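Long-range contacts in monoacylglycerol lipase (Palaeococcus ferrophilus, PDB 6QE2), which hydrolyses monoacylglycerols to glycerol and free fatty acid, probably as a serine hydrolase of the alpha/beta-hydrolase fold: residues G23-R28 with D162-D167; N37-G42 with W252-S257; P194-V199 with T224-K229. All blocks are in the same frame, centred on the assembly; numbering follows the deposited sequence. Where two conformers were deposited one is given.

Interaction 1: G23-R28 with D162-D167; sequences GEHSGR and DPLVHD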
loop_
_atom_site.group_PDB
_atom_site.type_symbol
_atom_site.label_atom_id
_atom_site.label_comp_id
_atom_site.label_asym_id
_atom_site.label_seq_id
_atom_site.Cartn_x
_atom_site.Cartn_y
_atom_site.Cartn_z
ATOM N N GLY A 23 8.803 -5.061 -0.288
ATOM C CA GLY A 23 9.900 -5.428 0.594
ATOM C C GLY A 23 9.519 -5.632 2.047
ATOM O O GLY A 23 10.374 -6.058 2.832
ATOM N N GLU A 24 8.313 -5.237 2.467
ATOM C CA GLU A 24 7.911 -5.422 3.866
ATOM C C GLU A 24 6.882 -6.540 3.959
ATOM O O GLU A 24 6.917 -7.503 3.155
ATOM C CB GLU A 24 7.412 -4.087 4.416
ATOM C CG GLU A 24 6.123 -3.617 3.703
ATOM C CD GLU A 24 5.334 -2.583 4.506
ATOM O OE1 GLU A 24 5.754 -2.216 5.624
ATOM O OE2 GLU A 24 4.337 -2.085 3.958
ATOM N N HIS A 25 6.031 -6.484 4.988
ATOM C CA HIS A 25 5.142 -7.613 5.246
ATOM C C HIS A 25 4.114 -7.136 6.250
ATOM O O HIS A 25 4.248 -6.071 6.845
ATOM C CB HIS A 25 5.881 -8.867 5.796
ATOM C CG HIS A 25 6.626 -8.592 7.055
ATOM N ND1 HIS A 25 6.099 -8.871 8.308
ATOM C CD2 HIS A 25 7.822 -7.998 7.264
ATOM C CE1 HIS A 25 6.974 -8.487 9.227
ATOM N NE2 HIS A 25 8.023 -7.950 8.613
ATOM N N SER A 26 3.073 -7.954 6.448
ATOM C CA SER A 26 1.940 -7.488 7.242
ATOM C C SER A 26 2.243 -7.441 8.733
ATOM O O SER A 26 1.519 -6.768 9.474
ATOM C CB SER A 26 0.715 -8.368 6.981
ATOM O OG SER A 26 0.963 -9.718 7.349
ATOM N N GLY A 27 3.309 -8.104 9.185
ATOM C CA GLY A 27 3.634 -8.097 10.601
ATOM C C GLY A 27 4.083 -6.751 11.136
ATOM O O GLY A 27 4.113 -6.572 12.358
ATOM N N ARG A 28 4.399 -5.795 10.263
ATOM C CA ARG A 28 4.797 -4.477 10.729
ATOM C C ARG A 28 3.613 -3.620 11.155
ATOM O O ARG A 28 3.820 -2.511 11.652
ATOM C CB ARG A 28 5.578 -3.741 9.637
ATOM C CG ARG A 28 6.836 -4.449 9.184
ATOM C CD ARG A 28 7.610 -3.560 8.217
ATOM N NE ARG A 28 8.167 -2.383 8.883
ATOM C CZ ARG A 28 8.274 -1.184 8.315
ATOM N NH1 ARG A 28 7.832 -0.992 7.082
ATOM N NH2 ARG A 28 8.807 -0.171 8.984
ATOM N N ASP A 162 14.909 -6.230 10.505
ATOM C CA ASP A 162 13.824 -7.178 10.318
ATOM C C ASP A 162 14.253 -8.209 9.294
ATOM O O ASP A 162 14.519 -7.869 8.158
ATOM C CB ASP A 162 12.582 -6.435 9.829
ATOM C CG ASP A 162 11.322 -7.260 9.920
ATOM O OD1 ASP A 162 11.388 -8.482 9.745
ATOM O OD2 ASP A 162 10.258 -6.674 10.151
ATOM N N PRO A 163 14.287 -9.480 9.677
ATOM C CA PRO A 163 14.694 -10.539 8.749
ATOM C C PRO A 163 13.690 -10.839 7.638
ATOM O O PRO A 163 14.056 -11.484 6.672
ATOM C CB PRO A 163 14.855 -11.759 9.656
ATOM C CG PRO A 163 13.996 -11.477 10.823
ATOM C CD PRO A 163 14.055 -10.004 11.031
ATOM N N LEU A 164 12.442 -10.418 7.794
ATOM C CA LEU A 164 11.429 -10.619 6.784
ATOM C C LEU A 164 11.467 -9.502 5.739
ATOM O O LEU A 164 10.887 -9.646 4.680
ATOM C CB LEU A 164 10.051 -10.693 7.429
ATOM C CG LEU A 164 9.844 -11.910 8.320
ATOM C CD1 LEU A 164 8.474 -11.890 8.959
ATOM C CD2 LEU A 164 10.029 -13.171 7.506
ATOM N N VAL A 165 12.141 -8.394 6.051
ATOM C CA VAL A 165 12.250 -7.285 5.110
ATOM C C VAL A 165 13.400 -7.577 4.157
ATOM O O VAL A 165 14.462 -8.059 4.573
ATOM C CB VAL A 165 12.458 -5.950 5.855
ATOM C CG1 VAL A 165 12.915 -4.859 4.895
ATOM C CG2 VAL A 165 11.177 -5.528 6.549
ATOM N N HIS A 166 13.190 -7.297 2.872
ATOM C CA HIS A 166 14.214 -7.511 1.860
ATOM C C HIS A 166 14.214 -6.327 0.906
ATOM O O HIS A 166 13.299 -5.501 0.908
ATOM C CB HIS A 166 13.993 -8.822 1.094
ATOM C CG HIS A 166 12.729 -8.848 0.290
ATOM N ND1 HIS A 166 12.608 -8.218 -0.930
ATOM C CD2 HIS A 166 11.536 -9.446 0.523
ATOM C CE1 HIS A 166 11.395 -8.423 -1.413
ATOM N NE2 HIS A 166 10.723 -9.160 -0.546
ATOM N N ASP A 167 15.251 -6.255 0.069
ATOM C CA ASP A 167 15.403 -5.152 -0.871
ATOM C C ASP A 167 15.300 -5.609 -2.322
ATOM O O ASP A 167 15.805 -4.930 -3.223
ATOM C CB ASP A 167 16.733 -4.432 -0.628
ATOM C CG ASP A 167 17.940 -5.232 -1.097
ATOM O OD1 ASP A 167 17.860 -6.477 -1.177
ATOM O OD2 ASP A 167 18.978 -4.605 -1.389
HETATM O O HOH W 1 9.010 -9.071 2.629
#

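Interaction 2: N37-G42 with W252-S257; sequences NGAGFG and WLVSHS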
loop_
_atom_site.group_PDB
_atom_site.type_symbol
_atom_site.label_atom_id
_atom_site.label_comp_id
_atom_site.label_asym_id
_atom_site.label_seq_id
_atom_site.Cartn_x
_atom_site.Cartn_y
_atom_site.Cartn_z
ATOM N N ASN A 37 -9.094 -3.493 15.538
ATOM C CA ASN A 37 -9.855 -4.502 16.272
ATOM C C ASN A 37 -10.542 -3.877 17.476
ATOM O O ASN A 37 -11.700 -4.190 17.773
ATOM C CB ASN A 37 -8.951 -5.646 16.734
ATOM C CG ASN A 37 -8.463 -6.524 15.596
ATOM O OD1 ASN A 37 -7.485 -7.248 15.750
ATOM N ND2 ASN A 37 -9.144 -6.468 14.457
ATOM N N GLY A 38 -9.827 -3.006 18.194
ATOM C CA GLY A 38 -10.407 -2.322 19.338
ATOM C C GLY A 38 -11.598 -1.455 18.989
ATOM O O GLY A 38 -12.458 -1.204 19.838
ATOM N N ALA A 39 -11.656 -0.961 17.757
ATOM C CA ALA A 39 -12.771 -0.147 17.293
ATOM C C ALA A 39 -13.909 -0.968 16.698
ATOM O O ALA A 39 -14.935 -0.390 16.324
ATOM C CB ALA A 39 -12.287 0.878 16.264
ATOM N N GLY A 40 -13.754 -2.285 16.583
ATOM C CA GLY A 40 -14.811 -3.151 16.102
ATOM C C GLY A 40 -14.649 -3.704 14.699
ATOM O O GLY A 40 -15.601 -4.298 14.177
ATOM N N PHE A 41 -13.477 -3.560 14.085
ATOM C CA PHE A 41 -13.235 -4.115 12.762
ATOM C C PHE A 41 -12.491 -5.436 12.863
ATOM O O PHE A 41 -11.649 -5.636 13.744
ATOM C CB PHE A 41 -12.408 -3.157 11.897
ATOM C CG PHE A 41 -13.120 -1.898 11.540
ATOM C CD1 PHE A 41 -12.945 -0.755 12.299
ATOM C CD2 PHE A 41 -13.971 -1.852 10.451
ATOM C CE1 PHE A 41 -13.602 0.404 11.978
ATOM C CE2 PHE A 41 -14.627 -0.680 10.124
ATOM C CZ PHE A 41 -14.444 0.440 10.891
ATOM N N GLY A 42 -12.806 -6.340 11.946
ATOM C CA GLY A 42 -11.923 -7.443 11.663
ATOM C C GLY A 42 -10.899 -6.968 10.648
ATOM O O GLY A 42 -11.181 -6.093 9.840
ATOM N N TRP A 252 -11.826 7.662 10.288
ATOM C CA TRP A 252 -12.432 7.641 8.961
ATOM C C TRP A 252 -13.179 6.334 8.722
ATOM O O TRP A 252 -14.303 6.333 8.203
ATOM C CB TRP A 252 -11.351 7.851 7.897
ATOM C CG TRP A 252 -11.851 8.066 6.495
ATOM C CD1 TRP A 252 -12.079 9.265 5.887
ATOM C CD2 TRP A 252 -12.137 7.059 5.512
ATOM N NE1 TRP A 252 -12.510 9.073 4.597
ATOM C CE2 TRP A 252 -12.554 7.728 4.340
ATOM C CE3 TRP A 252 -12.095 5.659 5.513
ATOM C CZ2 TRP A 252 -12.919 7.048 3.179
ATOM C CZ3 TRP A 252 -12.455 4.984 4.360
ATOM C CH2 TRP A 252 -12.864 5.677 3.208
ATOM N N LEU A 253 -12.576 5.208 9.109
ATOM C CA LEU A 253 -13.233 3.922 8.912
ATOM C C LEU A 253 -14.489 3.808 9.770
ATOM O O LEU A 253 -15.526 3.330 9.300
ATOM C CB LEU A 253 -12.254 2.791 9.216
ATOM C CG LEU A 253 -11.183 2.661 8.125
ATOM C CD1 LEU A 253 -10.047 1.784 8.605
ATOM C CD2 LEU A 253 -11.797 2.102 6.842
ATOM N N VAL A 254 -14.413 4.261 11.023
ATOM C CA VAL A 254 -15.581 4.245 11.903
ATOM C C VAL A 254 -16.704 5.090 11.307
ATOM O O VAL A 254 -17.865 4.664 11.249
ATOM C CB VAL A 254 -15.196 4.728 13.313
ATOM C CG1 VAL A 254 -16.441 5.044 14.129
ATOM C CG2 VAL A 254 -14.361 3.674 14.029
ATOM N N SER A 255 -16.374 6.295 10.836
ATOM C CA SER A 255 -17.406 7.170 10.297
ATOM C C SER A 255 -18.017 6.631 9.008
ATOM O O SER A 255 -19.140 7.012 8.668
ATOM C CB SER A 255 -16.849 8.580 10.068
ATOM O OG SER A 255 -16.007 8.635 8.930
ATOM N N HIS A 256 -17.311 5.746 8.273
ATOM C CA HIS A 256 -17.846 5.188 7.039
ATOM C C HIS A 256 -18.435 3.805 7.223
ATOM O O HIS A 256 -18.914 3.202 6.250
ATOM C CB HIS A 256 -16.763 5.145 5.952
ATOM C CG HIS A 256 -16.469 6.496 5.385
ATOM N ND1 HIS A 256 -15.645 7.404 6.012
ATOM C CD2 HIS A 256 -16.975 7.127 4.304
ATOM C CE1 HIS A 256 -15.617 8.520 5.308
ATOM N NE2 HIS A 256 -16.422 8.376 4.270
ATOM N N SER A 257 -18.417 3.289 8.439
ATOM C CA SER A 257 -18.984 1.968 8.717
ATOM C C SER A 257 -20.495 2.016 8.553
ATOM O O SER A 257 -21.148 2.690 9.352
ATOM C CB SER A 257 -18.671 1.549 10.133
ATOM O OG SER A 257 -17.306 1.438 10.357
#

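Interaction 3: P194-V199 with T224-K229; sequences PVLLLV and TIMEFK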
loop_
_atom_site.group_PDB
_atom_site.type_symbol
_atom_site.label_atom_id
_atom_site.label_comp_id
_atom_site.label_asym_id
_atom_site.label_seq_id
_atom_site.Cartn_x
_atom_site.Cartn_y
_atom_site.Cartn_z
ATOM N N PRO A 194 -15.773 5.624 -1.269
ATOM C CA PRO A 194 -15.069 6.731 -0.610
ATOM C C PRO A 194 -13.569 6.482 -0.509
ATOM O O PRO A 194 -13.114 5.346 -0.377
ATOM C CB PRO A 194 -15.718 6.788 0.780
ATOM C CG PRO A 194 -17.067 6.198 0.579
ATOM C CD PRO A 194 -16.873 5.104 -0.436
ATOM N N VAL A 195 -12.802 7.573 -0.553
ATOM C CA VAL A 195 -11.344 7.526 -0.629
ATOM C C VAL A 195 -10.742 8.386 0.474
ATOM O O VAL A 195 -11.193 9.513 0.712
ATOM C CB VAL A 195 -10.834 8.007 -2.006
ATOM C CG1 VAL A 195 -9.303 8.140 -2.003
ATOM C CG2 VAL A 195 -11.308 7.089 -3.112
ATOM N N LEU A 196 -9.706 7.864 1.130
ATOM C CA LEU A 196 -8.859 8.643 2.031
ATOM C C LEU A 196 -7.407 8.438 1.620
ATOM O O LEU A 196 -6.935 7.299 1.550
ATOM C CB LEU A 196 -9.066 8.228 3.492
ATOM C CG LEU A 196 -8.093 8.808 4.522
ATOM C CD1 LEU A 196 -8.190 10.342 4.593
ATOM C CD2 LEU A 196 -8.329 8.180 5.897
ATOM N N LEU A 197 -6.707 9.535 1.332
ATOM C CA LEU A 197 -5.284 9.511 1.029
ATOM C C LEU A 197 -4.521 10.194 2.157
ATOM O O LEU A 197 -4.914 11.272 2.611
ATOM C CB LEU A 197 -5.010 10.235 -0.296
ATOM C CG LEU A 197 -5.842 9.764 -1.490
ATOM C CD1 LEU A 197 -5.581 10.667 -2.687
ATOM C CD2 LEU A 197 -5.505 8.322 -1.846
ATOM N N LEU A 198 -3.420 9.581 2.593
ATOM C CA LEU A 198 -2.590 10.123 3.665
ATOM C C LEU A 198 -1.151 10.215 3.180
ATOM O O LEU A 198 -0.588 9.214 2.722
ATOM C CB LEU A 198 -2.655 9.252 4.927
ATOM C CG LEU A 198 -4.030 8.887 5.476
ATOM C CD1 LEU A 198 -4.219 7.394 5.340
ATOM C CD2 LEU A 198 -4.171 9.303 6.927
ATOM N N VAL A 199 -0.553 11.408 3.272
ATOM C CA VAL A 199 0.803 11.626 2.782
ATOM C C VAL A 199 1.617 12.434 3.784
ATOM O O VAL A 199 1.079 13.252 4.538
ATOM C CB VAL A 199 0.810 12.335 1.407
ATOM C CG1 VAL A 199 0.143 11.464 0.357
ATOM C CG2 VAL A 199 0.115 13.685 1.504
ATOM N N THR A 224 -11.009 12.466 0.491
ATOM C CA THR A 224 -10.283 13.211 1.510
ATOM C C THR A 224 -8.791 12.987 1.323
ATOM O O THR A 224 -8.359 11.868 1.042
ATOM C CB THR A 224 -10.712 12.773 2.922
ATOM O OG1 THR A 224 -12.119 12.981 3.080
ATOM C CG2 THR A 224 -9.965 13.553 3.995
ATOM N N ILE A 225 -8.004 14.056 1.442
ATOM C CA ILE A 225 -6.552 13.939 1.470
ATOM C C ILE A 225 -6.036 14.632 2.724
ATOM O O ILE A 225 -6.443 15.757 3.033
ATOM C CB ILE A 225 -5.900 14.506 0.194
ATOM C CG1 ILE A 225 -4.379 14.370 0.274
ATOM C CG2 ILE A 225 -6.321 15.963 -0.044
ATOM C CD1 ILE A 225 -3.682 14.572 -1.062
ATOM N N MET A 226 -5.188 13.936 3.476
ATOM C CA MET A 226 -4.611 14.453 4.707
ATOM C C MET A 226 -3.098 14.487 4.593
ATOM O O MET A 226 -2.474 13.462 4.303
ATOM C CB MET A 226 -5.020 13.603 5.909
ATOM C CG MET A 226 -6.508 13.543 6.121
ATOM S SD MET A 226 -6.874 12.619 7.616
ATOM C CE MET A 226 -6.167 13.709 8.845
ATOM N N GLU A 227 -2.513 15.653 4.849
ATOM C CA GLU A 227 -1.071 15.823 4.810
ATOM C C GLU A 227 -0.517 15.928 6.224
ATOM O O GLU A 227 -1.148 16.493 7.121
ATOM C CB GLU A 227 -0.696 17.073 4.006
ATOM C CG GLU A 227 -1.328 17.092 2.629
ATOM C CD GLU A 227 -0.549 17.925 1.642
ATOM O OE1 GLU A 227 0.558 18.374 2.000
ATOM O OE2 GLU A 227 -1.052 18.141 0.522
ATOM N N PHE A 228 0.682 15.393 6.410
ATOM C CA PHE A 228 1.355 15.388 7.705
ATOM C C PHE A 228 2.685 16.111 7.520
ATOM O O PHE A 228 3.651 15.541 7.001
ATOM C CB PHE A 228 1.513 13.968 8.223
ATOM C CG PHE A 228 0.197 13.289 8.477
ATOM C CD1 PHE A 228 -0.502 12.691 7.439
ATOM C CD2 PHE A 228 -0.364 13.290 9.746
ATOM C CE1 PHE A 228 -1.726 12.093 7.660
ATOM C CE2 PHE A 228 -1.584 12.687 9.977
ATOM C CZ PHE A 228 -2.265 12.085 8.932
ATOM N N LYS A 229 2.718 17.371 7.947
ATOM C CA LYS A 229 3.823 18.262 7.625
ATOM C C LYS A 229 5.133 17.746 8.203
ATOM O O LYS A 229 5.251 17.529 9.414
ATOM C CB LYS A 229 3.521 19.661 8.155
ATOM C CG LYS A 229 4.608 20.683 7.852
ATOM C CD LYS A 229 4.231 22.046 8.400
ATOM C CE LYS A 229 5.313 23.072 8.102
ATOM N NZ LYS A 229 5.560 23.189 6.640
HETATM O O HOH W 2 -13.274 10.547 2.175
#

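Interaction 1: G23-R28 with D162-D167
His25 holds CG between its backbone N and carbonyl carbon (chi1 58°), and Asp162 swings its carboxylate anti to N (chi1 -166°), which brings the two polar groups together from opposite directions. His25 NE2 donates to Asp162 OD2 at 3.0 Å, nearly straight at 172°, in the imidazole plane, meeting the oxygen on its syn side but well out of the carboxylate plane. Asp162 OD1 accepts from Leu164 N in an Asx turn, so both carboxylate oxygens are held, which limits the group's rotation. Leu164 CB covers one ring face, 3.5 Å from His25 CD2, and Arg28 CG covers the opposite one. With an alanine in place of His25, Asp162 OD2 would probably lose this donor and a gap would open between Leu164 and Arg28. His166 N donates to Gly23 O at 3.1 Å, and Gly23 CA sits over the His166 ring in a CH-pi contact. A side chain at Gly23 would collide with His166 O. One water bridges Glu24 O and Leu164 O. These bonds tie the loop between strand 15-19 and helix 30-38 to the loop between helix 153-161, whose Tyr159 packs on Arg28 and Val165, and strand 168-170.

Interaction 2: N37-G42 with W252-S257
Leu253 O, near the end of helix 242-256, accepts a hydrogen bond from Ser257 OG at 2.8 Å and a weak one from His256 N, while the ring of Phe41 brings CZ to 3.5 Å from the same oxygen. The carbonyl lies at the ring edge, near its plane, where the slightly positive aromatic C-H groups suit an oxygen better than the pi cloud would. Ser257 OG, 3.1 Å from Phe41 CZ, approaches the ring obliquely. Phe41 keeps CG beside its backbone N, anti to the carbonyl carbon (chi1 -67°), which aims the ring at Leu253 and Val254 near the C-terminal end of helix 242-256. There CZ meets Leu253 CB at 3.6 Å and CE1 meets Val254 CG2 at 3.9 Å. The same valine methyl also touches Ala39 CB, so a single branch of Val254 serves both residues. Ala39 belongs to the turn that ends helix 30-38: Gly40, with its positive phi, closes a Schellman motif, a shape that glycine adopts most easily. From the helix side, Asn37 ND2 reaches over the turn to Phe41 O at 2.7 Å, tying the end of the helix to the residue that supplies the ring. Phe41 and Leu253 both pack on Val16 of strand 15-19, so the two helix ends meet beside the central sheet. No hydrogen bond crosses between the segments: Leu253 O and Phe41 O find donors within their own segments, other polar atoms bond elsewhere in the fold, and the apolar and aromatic-edge contacts that join the two depend on shape more than on bond direction.

Interaction 3: P194-V199 with T224-K229
From Leu196 beside Thr224 to Val199 beside Glu227, the axes of two parallel strand segments approach to 4.7 Å, their directions 15° apart, in a beta-alpha-beta crossover through helix 209-217 at the outer end of the central sheet. Five backbone hydrogen bonds alternate in direction along the ladder; Met226 N to Leu197 O is the shortest at 2.8 Å. Leu196, Leu198, Thr224 and Met226 share one face of the sheet. There Leu196, with CG anti to N (chi1 171°), turns CD1 across to Thr224 CG2 at 3.7 Å and also to Met226 CG, while Leu198 CD2 lies alongside Phe228, 3.8 Å from CE1, near the ring plane. Helix 242-256 covers this side, setting Trp252 on Leu196 and Phe245 on Leu198, so apolar leucine and methionine suit it. On the other face Val199 CG2 runs beside the aliphatic CG of Glu227, whose carboxylate reaches out to a salt bridge with Arg212 of the crossover helix; Ile225 packs on that helix too. Threonine suits the outermost strand near its start, its methyl meeting Leu196 while a water lies 2.8 Å from Thr224 OG1; that water donates to Val195 O, which also accepts from Thr224 N.

Overall arrangement
Interactions 2 and 3 touch directly, although their centres are 17 Å apart: the indole of Trp252 lies on the start of strand 195-200, with Trp252 CG 3.6 Å from Leu196 CD2, and His256 packs on Pro194. Helix 242-256 therefore links the end of helix 30-38 to strand 195-200, next to the outermost strand. Interaction 1 stands apart, its centre 26 Å from that of interaction 2 and 24 Å from that of interaction 3. It lies close to bound ligand: the Glu24 side chain is about 4 Å from a glycerol, that of Val199 about 13 Å. Glu24 and Val199 both lie near the probable Ser87, His233, Asp203 triad, without touching it.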